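PDB 3TEB: Endonuclease/exonuclease/phosphatase from Leptotrichia buccalis C-1013-b, which probably acts as a metal-dependent nuclease or phosphoesterase of the endonuclease/exonuclease/phosphatase (DNase I-like) family. Local coordinates for residues 101-111 with 122-132; 207-215 with 223-231. All coordinates share one frame; numbering follows the deposited sequence.

Contact 1: residues 101-111 with 122-132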
loop_
_atom_site.group_PDB
_atom_site.type_symbol
_atom_site.label_atom_id
_atom_site.label_comp_id
_atom_site.label_asym_id
_atom_site.label_seq_id
_atom_site.Cartn_x
_atom_site.Cartn_y
_atom_site.Cartn_z
ATOM N N HIS A 101 12.300 -7.439 -7.137
ATOM C CA HIS A 101 12.251 -8.805 -7.640
ATOM C C HIS A 101 11.425 -8.949 -8.891
ATOM O O HIS A 101 10.441 -8.249 -9.071
ATOM C CB HIS A 101 11.632 -9.711 -6.592
ATOM C CG HIS A 101 12.362 -9.708 -5.291
ATOM N ND1 HIS A 101 13.585 -10.322 -5.125
ATOM C CD2 HIS A 101 12.045 -9.166 -4.094
ATOM C CE1 HIS A 101 13.990 -10.156 -3.878
ATOM N NE2 HIS A 101 13.075 -9.454 -3.233
ATOM N N LYS A 102 11.810 -9.889 -9.744
ATOM C CA LYS A 102 10.984 -10.286 -10.881
ATOM C C LYS A 102 9.796 -11.117 -10.396
ATOM O O LYS A 102 9.835 -11.645 -9.287
ATOM C CB LYS A 102 11.834 -11.038 -11.891
ATOM C CG LYS A 102 12.878 -10.137 -12.494
ATOM C CD LYS A 102 13.794 -10.835 -13.472
ATOM C CE LYS A 102 14.644 -9.783 -14.195
ATOM N NZ LYS A 102 15.809 -10.390 -14.914
ATOM N N ILE A 103 8.739 -11.225 -11.197
ATOM C CA ILE A 103 7.484 -11.817 -10.703
ATOM C C ILE A 103 6.934 -12.994 -11.526
ATOM O O ILE A 103 7.197 -13.091 -12.728
ATOM C CB ILE A 103 6.374 -10.750 -10.554
ATOM C CG1 ILE A 103 6.094 -10.085 -11.900
ATOM C CG2 ILE A 103 6.758 -9.729 -9.511
ATOM C CD1 ILE A 103 4.701 -9.557 -12.030
ATOM N N LYS A 104 6.158 -13.868 -10.868
ATOM C CA LYS A 104 5.509 -15.026 -11.524
ATOM C C LYS A 104 4.110 -14.671 -12.013
ATOM O O LYS A 104 3.638 -15.250 -12.979
ATOM C CB LYS A 104 5.383 -16.230 -10.570
ATOM C CG LYS A 104 6.651 -16.668 -9.885
ATOM C CD LYS A 104 7.451 -17.689 -10.722
ATOM C CE LYS A 104 7.146 -19.159 -10.302
ATOM N NZ LYS A 104 8.400 -19.975 -10.258
ATOM N N ALA A 105 3.437 -13.751 -11.318
ATOM C CA ALA A 105 2.045 -13.404 -11.609
ATOM C C ALA A 105 1.737 -11.964 -11.205
ATOM O O ALA A 105 2.447 -11.376 -10.396
ATOM C CB ALA A 105 1.092 -14.375 -10.913
ATOM N N GLU A 106 0.684 -11.403 -11.783
ATOM C CA GLU A 106 0.246 -10.047 -11.499
ATOM C C GLU A 106 -1.246 -10.025 -11.699
ATOM O O GLU A 106 -1.746 -10.544 -12.682
ATOM C CB GLU A 106 0.883 -9.055 -12.478
ATOM C CG GLU A 106 0.785 -7.580 -12.052
ATOM C CD GLU A 106 -0.430 -6.797 -12.628
ATOM O OE1 GLU A 106 -1.373 -7.420 -13.178
ATOM O OE2 GLU A 106 -0.441 -5.537 -12.523
ATOM N N ASP A 107 -1.976 -9.405 -10.790
ATOM C CA ASP A 107 -3.400 -9.253 -11.011
ATOM C C ASP A 107 -3.848 -7.865 -10.610
ATOM O O ASP A 107 -3.256 -7.236 -9.731
ATOM C CB ASP A 107 -4.193 -10.326 -10.259
ATOM C CG ASP A 107 -5.510 -10.686 -10.952
ATOM O OD1 ASP A 107 -5.972 -9.897 -11.820
ATOM O OD2 ASP A 107 -6.091 -11.755 -10.620
ATOM N N GLU A 108 -4.886 -7.399 -11.297
ATOM C CA GLU A 108 -5.550 -6.136 -11.039
ATOM C C GLU A 108 -7.022 -6.470 -11.058
ATOM O O GLU A 108 -7.517 -6.996 -12.060
ATOM C CB GLU A 108 -5.241 -5.166 -12.167
ATOM C CG GLU A 108 -3.759 -4.905 -12.350
ATOM C CD GLU A 108 -3.403 -4.328 -13.715
ATOM O OE1 GLU A 108 -4.284 -3.708 -14.373
ATOM O OE2 GLU A 108 -2.225 -4.490 -14.129
ATOM N N PHE A 109 -7.723 -6.193 -9.963
ATOM C CA PHE A 109 -9.145 -6.541 -9.877
ATOM C C PHE A 109 -9.853 -5.717 -8.816
ATOM O O PHE A 109 -9.204 -5.159 -7.929
ATOM C CB PHE A 109 -9.312 -8.031 -9.557
ATOM C CG PHE A 109 -8.734 -8.424 -8.234
ATOM C CD1 PHE A 109 -7.363 -8.610 -8.086
ATOM C CD2 PHE A 109 -9.549 -8.575 -7.130
ATOM C CE1 PHE A 109 -6.822 -8.948 -6.863
ATOM C CE2 PHE A 109 -9.014 -8.911 -5.911
ATOM C CZ PHE A 109 -7.647 -9.098 -5.775
ATOM N N TYR A 110 -11.181 -5.662 -8.904
ATOM C CA TYR A 110 -11.992 -4.964 -7.924
ATOM C C TYR A 110 -12.268 -5.852 -6.746
ATOM O O TYR A 110 -12.755 -6.971 -6.901
ATOM C CB TYR A 110 -13.316 -4.492 -8.528
ATOM C CG TYR A 110 -13.158 -3.247 -9.378
ATOM C CD1 TYR A 110 -12.961 -2.007 -8.788
ATOM C CD2 TYR A 110 -13.183 -3.315 -10.773
ATOM C CE1 TYR A 110 -12.802 -0.876 -9.563
ATOM C CE2 TYR A 110 -13.025 -2.194 -11.551
ATOM C CZ TYR A 110 -12.831 -0.972 -10.949
ATOM O OH TYR A 110 -12.663 0.170 -11.710
ATOM N N CYS A 111 -11.956 -5.357 -5.558
ATOM C CA CYS A 111 -12.340 -6.050 -4.345
ATOM C C CYS A 111 -13.703 -5.558 -3.825
ATOM O O CYS A 111 -14.205 -6.036 -2.810
ATOM C CB CYS A 111 -11.263 -5.867 -3.287
ATOM S SG CYS A 111 -11.294 -4.241 -2.538
ATOM N N ALA A 122 -15.498 2.427 -5.669
ATOM C CA ALA A 122 -14.917 1.350 -6.468
ATOM C C ALA A 122 -13.421 1.266 -6.217
ATOM O O ALA A 122 -12.705 2.231 -6.434
ATOM C CB ALA A 122 -15.184 1.583 -7.934
ATOM N N ARG A 123 -12.937 0.122 -5.754
ATOM C CA ARG A 123 -11.515 0.000 -5.432
ATOM C C ARG A 123 -10.883 -1.207 -6.076
ATOM O O ARG A 123 -11.290 -2.330 -5.829
ATOM C CB ARG A 123 -11.309 -0.077 -3.923
ATOM C CG ARG A 123 -11.940 1.049 -3.145
ATOM C CD ARG A 123 -11.225 2.340 -3.423
ATOM N NE ARG A 123 -11.971 3.479 -2.906
ATOM C CZ ARG A 123 -11.677 4.112 -1.775
ATOM N NH1 ARG A 123 -10.641 3.726 -1.039
ATOM N NH2 ARG A 123 -12.417 5.138 -1.383
ATOM N N ARG A 124 -9.882 -0.969 -6.900
ATOM C CA ARG A 124 -9.145 -2.030 -7.567
ATOM C C ARG A 124 -7.899 -2.365 -6.712
ATOM O O ARG A 124 -7.305 -1.481 -6.094
ATOM C CB ARG A 124 -8.767 -1.559 -8.975
ATOM C CG ARG A 124 -8.266 -2.595 -9.943
ATOM C CD ARG A 124 -9.200 -2.860 -11.117
ATOM N NE ARG A 124 -9.280 -1.738 -12.035
ATOM C CZ ARG A 124 -9.778 -1.792 -13.273
ATOM N NH1 ARG A 124 -10.235 -2.925 -13.763
ATOM N NH2 ARG A 124 -9.827 -0.694 -14.027
ATOM N N ILE A 125 -7.531 -3.644 -6.659
ATOM C CA ILE A 125 -6.357 -4.101 -5.916
ATOM C C ILE A 125 -5.255 -4.523 -6.883
ATOM O O ILE A 125 -5.527 -4.985 -7.987
ATOM C CB ILE A 125 -6.735 -5.299 -5.037
ATOM C CG1 ILE A 125 -7.933 -4.959 -4.132
ATOM C CG2 ILE A 125 -5.562 -5.779 -4.235
ATOM C CD1 ILE A 125 -7.633 -3.985 -2.956
ATOM N N VAL A 126 -4.007 -4.351 -6.489
ATOM C CA VAL A 126 -2.913 -4.865 -7.295
ATOM C C VAL A 126 -2.210 -5.964 -6.525
ATOM O O VAL A 126 -1.782 -5.750 -5.381
ATOM C CB VAL A 126 -1.909 -3.774 -7.675
ATOM C CG1 VAL A 126 -0.717 -4.365 -8.395
ATOM C CG2 VAL A 126 -2.572 -2.802 -8.575
ATOM N N SER A 127 -2.099 -7.141 -7.142
ATOM C CA SER A 127 -1.337 -8.225 -6.543
ATOM C C SER A 127 -0.138 -8.604 -7.385
ATOM O O SER A 127 -0.126 -8.426 -8.601
ATOM C CB SER A 127 -2.205 -9.441 -6.268
ATOM O OG SER A 127 -2.438 -10.166 -7.451
ATOM N N ILE A 128 0.858 -9.146 -6.698
ATOM C CA ILE A 128 2.124 -9.522 -7.267
ATOM C C ILE A 128 2.513 -10.900 -6.688
ATOM O O ILE A 128 2.298 -11.165 -5.502
ATOM C CB ILE A 128 3.149 -8.363 -7.017
ATOM C CG1 ILE A 128 3.850 -8.002 -8.297
ATOM C CG2 ILE A 128 4.134 -8.589 -5.874
ATOM C CD1 ILE A 128 2.883 -7.484 -9.305
ATOM N N THR A 129 3.028 -11.803 -7.518
ATOM C CA THR A 129 3.566 -13.061 -6.992
ATOM C C THR A 129 5.086 -13.151 -7.189
ATOM O O THR A 129 5.578 -13.133 -8.318
ATOM C CB THR A 129 2.827 -14.296 -7.569
ATOM O OG1 THR A 129 1.420 -14.108 -7.415
ATOM C CG2 THR A 129 3.210 -15.565 -6.833
ATOM N N ILE A 130 5.816 -13.224 -6.081
ATOM C CA ILE A 130 7.258 -13.380 -6.118
ATOM C C ILE A 130 7.586 -14.757 -5.636
ATOM O O ILE A 130 7.061 -15.211 -4.618
ATOM C CB ILE A 130 7.989 -12.458 -5.119
ATOM C CG1 ILE A 130 7.373 -11.045 -5.052
ATOM C CG2 ILE A 130 9.501 -12.455 -5.396
ATOM C CD1 ILE A 130 8.047 -10.026 -5.908
ATOM N N ASN A 131 8.467 -15.424 -6.368
ATOM C CA ASN A 131 9.098 -16.628 -5.882
ATOM C C ASN A 131 10.312 -16.228 -5.057
ATOM O O ASN A 131 11.255 -15.624 -5.569
ATOM C CB ASN A 131 9.503 -17.525 -7.043
ATOM C CG ASN A 131 10.100 -18.825 -6.580
ATOM O OD1 ASN A 131 11.251 -19.125 -6.878
ATOM N ND2 ASN A 131 9.333 -19.596 -5.823
ATOM N N TYR A 132 10.265 -16.535 -3.767
ATOM C CA TYR A 132 11.334 -16.160 -2.859
ATOM C C TYR A 132 11.766 -17.331 -1.985
ATOM O O TYR A 132 10.949 -17.939 -1.284
ATOM C CB TYR A 132 10.923 -14.953 -2.010
ATOM C CG TYR A 132 12.072 -14.303 -1.253
ATOM C CD1 TYR A 132 13.366 -14.233 -1.803
ATOM C CD2 TYR A 132 11.863 -13.739 0.005
ATOM C CE1 TYR A 132 14.418 -13.629 -1.107
ATOM C CE2 TYR A 132 12.907 -13.125 0.707
ATOM C CZ TYR A 132 14.175 -13.074 0.148
ATOM O OH TYR A 132 15.190 -12.470 0.857
HETATM O O HOH W 1 9.391 -14.553 -9.130
#

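Contact 2: residues 207-215 with 223-231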
loop_
_atom_site.group_PDB
_atom_site.type_symbol
_atom_site.label_atom_id
_atom_site.label_comp_id
_atom_site.label_asym_id
_atom_site.label_seq_id
_atom_site.Cartn_x
_atom_site.Cartn_y
_atom_site.Cartn_z
ATOM N N ASP A 207 7.214 0.584 17.536
ATOM C CA ASP A 207 6.944 1.893 18.120
ATOM C C ASP A 207 5.440 1.976 18.401
ATOM O O ASP A 207 4.744 0.955 18.335
ATOM C CB ASP A 207 7.408 3.012 17.173
ATOM C CG ASP A 207 6.811 2.893 15.753
ATOM O OD1 ASP A 207 5.883 2.064 15.524
ATOM O OD2 ASP A 207 7.280 3.649 14.861
ATOM N N ASP A 208 4.942 3.179 18.704
ATOM C CA ASP A 208 3.513 3.397 18.999
ATOM C C ASP A 208 2.555 3.068 17.844
ATOM O O ASP A 208 1.361 2.841 18.063
ATOM C CB ASP A 208 3.282 4.829 19.483
ATOM C CG ASP A 208 3.713 5.880 18.467
ATOM O OD1 ASP A 208 3.855 5.566 17.256
ATOM O OD2 ASP A 208 3.903 7.038 18.902
ATOM N N GLY A 209 3.091 3.067 16.625
ATOM C CA GLY A 209 2.378 2.596 15.454
ATOM C C GLY A 209 1.437 3.572 14.773
ATOM O O GLY A 209 0.760 3.197 13.819
ATOM N N ILE A 210 1.395 4.813 15.253
ATOM C CA ILE A 210 0.541 5.870 14.696
ATOM C C ILE A 210 0.890 6.177 13.237
ATOM O O ILE A 210 2.049 6.469 12.934
ATOM C CB ILE A 210 0.665 7.161 15.563
ATOM C CG1 ILE A 210 0.216 6.882 17.005
ATOM C CG2 ILE A 210 -0.104 8.358 14.963
ATOM C CD1 ILE A 210 -1.153 6.192 17.126
ATOM N N THR A 211 -0.102 6.112 12.343
ATOM C CA THR A 211 0.121 6.414 10.913
ATOM C C THR A 211 -0.511 7.705 10.395
ATOM O O THR A 211 -0.134 8.196 9.336
ATOM C CB THR A 211 -0.287 5.252 9.958
ATOM O OG1 THR A 211 -1.652 4.877 10.178
ATOM C CG2 THR A 211 0.609 4.058 10.150
ATOM N N VAL A 212 -1.487 8.234 11.119
ATOM C CA VAL A 212 -2.094 9.514 10.772
ATOM C C VAL A 212 -2.084 10.381 12.014
ATOM O O VAL A 212 -2.489 9.931 13.085
ATOM C CB VAL A 212 -3.539 9.351 10.266
ATOM C CG1 VAL A 212 -4.117 10.691 9.843
ATOM C CG2 VAL A 212 -3.585 8.381 9.107
ATOM N N ASP A 213 -1.606 11.613 11.869
ATOM C CA ASP A 213 -1.535 12.563 12.972
ATOM C C ASP A 213 -2.130 13.881 12.488
ATOM O O ASP A 213 -1.678 14.430 11.491
ATOM C CB ASP A 213 -0.070 12.738 13.389
ATOM C CG ASP A 213 0.109 13.587 14.647
ATOM O OD1 ASP A 213 -0.717 14.485 14.933
ATOM O OD2 ASP A 213 1.119 13.355 15.346
ATOM N N LYS A 214 -3.153 14.379 13.176
ATOM C CA LYS A 214 -3.765 15.652 12.785
ATOM C C LYS A 214 -3.481 16.782 13.794
ATOM O O LYS A 214 -4.381 17.229 14.513
ATOM C CB LYS A 214 -5.271 15.489 12.550
ATOM C CG LYS A 214 -5.639 14.526 11.441
ATOM C CD LYS A 214 -7.133 14.596 11.149
ATOM C CE LYS A 214 -7.637 13.355 10.403
ATOM N NZ LYS A 214 -7.361 13.382 8.933
ATOM N N SER A 215 -2.229 17.239 13.840
ATOM C CA SER A 215 -1.832 18.317 14.742
ATOM C C SER A 215 -2.149 19.681 14.129
ATOM O O SER A 215 -2.117 19.843 12.905
ATOM C CB SER A 215 -0.344 18.218 15.065
ATOM O OG SER A 215 -0.020 16.912 15.497
ATOM N N LYS A 223 -5.999 12.791 21.155
ATOM C CA LYS A 223 -7.314 13.039 20.546
ATOM C C LYS A 223 -7.394 12.658 19.047
ATOM O O LYS A 223 -8.371 12.043 18.609
ATOM C CB LYS A 223 -7.703 14.521 20.788
ATOM C CG LYS A 223 -8.790 15.116 19.882
ATOM C CD LYS A 223 -10.201 14.745 20.335
ATOM C CE LYS A 223 -11.213 15.041 19.221
ATOM N NZ LYS A 223 -12.601 14.521 19.581
ATOM N N ALA A 224 -6.356 12.996 18.283
ATOM C CA ALA A 224 -6.362 12.816 16.831
ATOM C C ALA A 224 -5.163 12.012 16.312
ATOM O O ALA A 224 -4.609 12.313 15.254
ATOM C CB ALA A 224 -6.445 14.181 16.142
ATOM N N LYS A 225 -4.767 10.992 17.063
ATOM C CA LYS A 225 -3.690 10.103 16.646
ATOM C C LYS A 225 -4.236 8.706 16.325
ATOM O O LYS A 225 -4.862 8.060 17.163
ATOM C CB LYS A 225 -2.587 10.042 17.704
ATOM C CG LYS A 225 -1.717 11.290 17.753
ATOM C CD LYS A 225 -0.245 10.928 17.911
ATOM C CE LYS A 225 0.170 10.773 19.367
ATOM N NZ LYS A 225 0.773 12.026 19.870
ATOM N N LYS A 226 -4.006 8.251 15.098
ATOM C CA LYS A 226 -4.657 7.041 14.611
ATOM C C LYS A 226 -3.696 6.043 13.964
ATOM O O LYS A 226 -2.593 6.393 13.542
ATOM C CB LYS A 226 -5.773 7.398 13.621
ATOM C CG LYS A 226 -6.946 8.196 14.188
ATOM C CD LYS A 226 -7.993 8.381 13.094
ATOM C CE LYS A 226 -9.338 8.862 13.617
ATOM N NZ LYS A 226 -9.475 10.333 13.454
ATOM N N ARG A 227 -4.128 4.790 13.911
ATOM C CA ARG A 227 -3.424 3.768 13.163
ATOM C C ARG A 227 -4.405 3.218 12.124
ATOM O O ARG A 227 -5.275 2.401 12.443
ATOM C CB ARG A 227 -2.901 2.682 14.101
ATOM C CG ARG A 227 -1.946 1.709 13.464
ATOM C CD ARG A 227 -1.297 0.803 14.489
ATOM N NE ARG A 227 -1.469 -0.593 14.104
ATOM C CZ ARG A 227 -2.063 -1.512 14.857
ATOM N NH1 ARG A 227 -2.511 -1.213 16.066
ATOM N NH2 ARG A 227 -2.179 -2.743 14.408
ATOM N N LEU A 228 -4.268 3.711 10.893
ATOM C CA LEU A 228 -5.214 3.448 9.820
ATOM C C LEU A 228 -4.634 2.556 8.730
ATOM O O LEU A 228 -5.372 1.937 7.954
ATOM C CB LEU A 228 -5.628 4.761 9.181
ATOM C CG LEU A 228 -6.498 5.751 9.943
ATOM C CD1 LEU A 228 -7.003 6.788 8.947
ATOM C CD2 LEU A 228 -7.674 5.069 10.629
ATOM N N ASP A 229 -3.304 2.532 8.661
ATOM C CA ASP A 229 -2.567 1.758 7.664
ATOM C C ASP A 229 -2.048 0.474 8.303
ATOM O O ASP A 229 -1.728 0.456 9.498
ATOM C CB ASP A 229 -1.390 2.582 7.131
ATOM C CG ASP A 229 -1.834 3.881 6.437
ATOM O OD1 ASP A 229 -2.163 4.872 7.142
ATOM O OD2 ASP A 229 -1.822 3.915 5.181
ATOM N N TYR A 230 -1.964 -0.602 7.522
ATOM C CA TYR A 230 -1.529 -1.887 8.068
ATOM C C TYR A 230 -0.718 -2.731 7.111
ATOM O O TYR A 230 -0.667 -2.470 5.916
ATOM C CB TYR A 230 -2.731 -2.728 8.485
ATOM C CG TYR A 230 -3.674 -2.087 9.460
ATOM C CD1 TYR A 230 -3.515 -2.270 10.830
ATOM C CD2 TYR A 230 -4.747 -1.319 9.014
ATOM C CE1 TYR A 230 -4.394 -1.697 11.737
ATOM C CE2 TYR A 230 -5.631 -0.737 9.907
ATOM C CZ TYR A 230 -5.452 -0.934 11.266
ATOM O OH TYR A 230 -6.329 -0.362 12.154
ATOM N N ILE A 231 -0.096 -3.761 7.668
ATOM C CA ILE A 231 0.421 -4.870 6.894
ATOM C C ILE A 231 -0.077 -6.172 7.544
ATOM O O ILE A 231 0.382 -6.562 8.617
ATOM C CB ILE A 231 1.953 -4.789 6.741
ATOM C CG1 ILE A 231 2.299 -3.672 5.760
ATOM C CG2 ILE A 231 2.523 -6.093 6.199
ATOM C CD1 ILE A 231 3.675 -3.130 5.912
#

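Contact 1: residues 101-111 with 122-132
Y110 and R124 lie across one another at the Y110 end of the strand pair, the arginine running over one face of the tyrosine ring. R124 CD sits 4.0 Å from the ring centroid, and the guanidinium follows toward the rim at CE2 and OH with its plane 21° from that of the ring. R124 reaches this place with CG anti to its own N (chi1 -167°) and bends at chi2 and chi3. The polar ends are held by strand 78-84: Y110 OH by S84 O, R124 NE by N83 O. Behind this pair the packing stays close. I125 CB lies over a face of the F109 ring, 4.2 Å from its centroid, and I125 CG1 touches C111 CB at 3.6 Å. From F109 with I125 the antiparallel ladder continues to D107 with S127, where S127 N meets D107 O at 2.8 Å. V126 turns with R124 and I128 toward the other sheet, meeting V95 and V97. The acidic stretch E106 to E108 is more open: E106 lays its aliphatic CG against I128 CD1, while D107 sends its carboxylate away to a salt bridge with R164. Toward the other end the side chains thin out, though K104 N still holds T129 O at 2.7 Å. I103 CG2 packs on I128 CG1 at 3.6 Å, K104 and the exposed N131 run side by side, N131 ND2 bonding D136, and one water joins K102 O to N131 N, 2.9 and 3.0 Å away, in place of a direct bond. This is a beta hairpin at the margin of its sheet, strand 124-132 passing on to strand 135-143, in the two-sheet alpha/beta sandwich of the DNase I-like fold.

Contact 2: residues 207-215 with 223-231
The R227 guanidinium has G209 O at its edge, near its plane, while the arginine's CG and CD lie against that same carbonyl. Its NH2 meets the edge of the Y230 ring in plane and forms a salt bridge with D198; the Y230 ring in turn stacks on F232. The third flat group, the D229 carboxylate, is met at OD1 by T211 OG1, 3.1 Å away, on the anti lone pair. The threonine hydroxyl lies between backbone N and carbonyl carbon (chi1 55°), a rotation that directs it to two partners at once: it donates to D229 and accepts from L228 N at 3.0 Å. Next to it the strands pair through a classic beta bulge. T211 and V212 both face K226, whose O takes T211 N at 2.8 Å in the carbonyl plane and V212 N at 3.2 Å from above it; K226 N returns a bond to V212 O. V212 CG2 also packs on L228 CD1, 3.8 Å away. A valine in place of T211 would probably leave the L228 N-H without its acceptor and the D229 carboxylate, one bond poorer at OD1, freer to turn. Because D229 OD1 also accepts from H257 ND1, next in sequence to the magnesium-binding residue D256, T211 probably steadies D229 as the partner of H257, consistent with the Asp-His pair of DNase I-like active sites.

From the N terminus, contact 1 comes first, bringing 122-132 back along 101-111 and closing the loop of residues 112-121. Only after it is complete does contact 2 open, pairing 207-215 with 223-231 around a tip whose residues 216-221 are not modelled. The two hairpins therefore follow in series, neither nested nor crossed. They share one sheet: from 124-132 the pairing passes through strands 135-143 and 170-174 to 225-233. Their centres are 26 Å apart, on opposite sides of the chain's centre, with nearest atoms about 11 Å apart. Both nevertheless approach the metal region, the side chains of R123 and K214 lying about 9 and 8 Å from a bound magnesium ion.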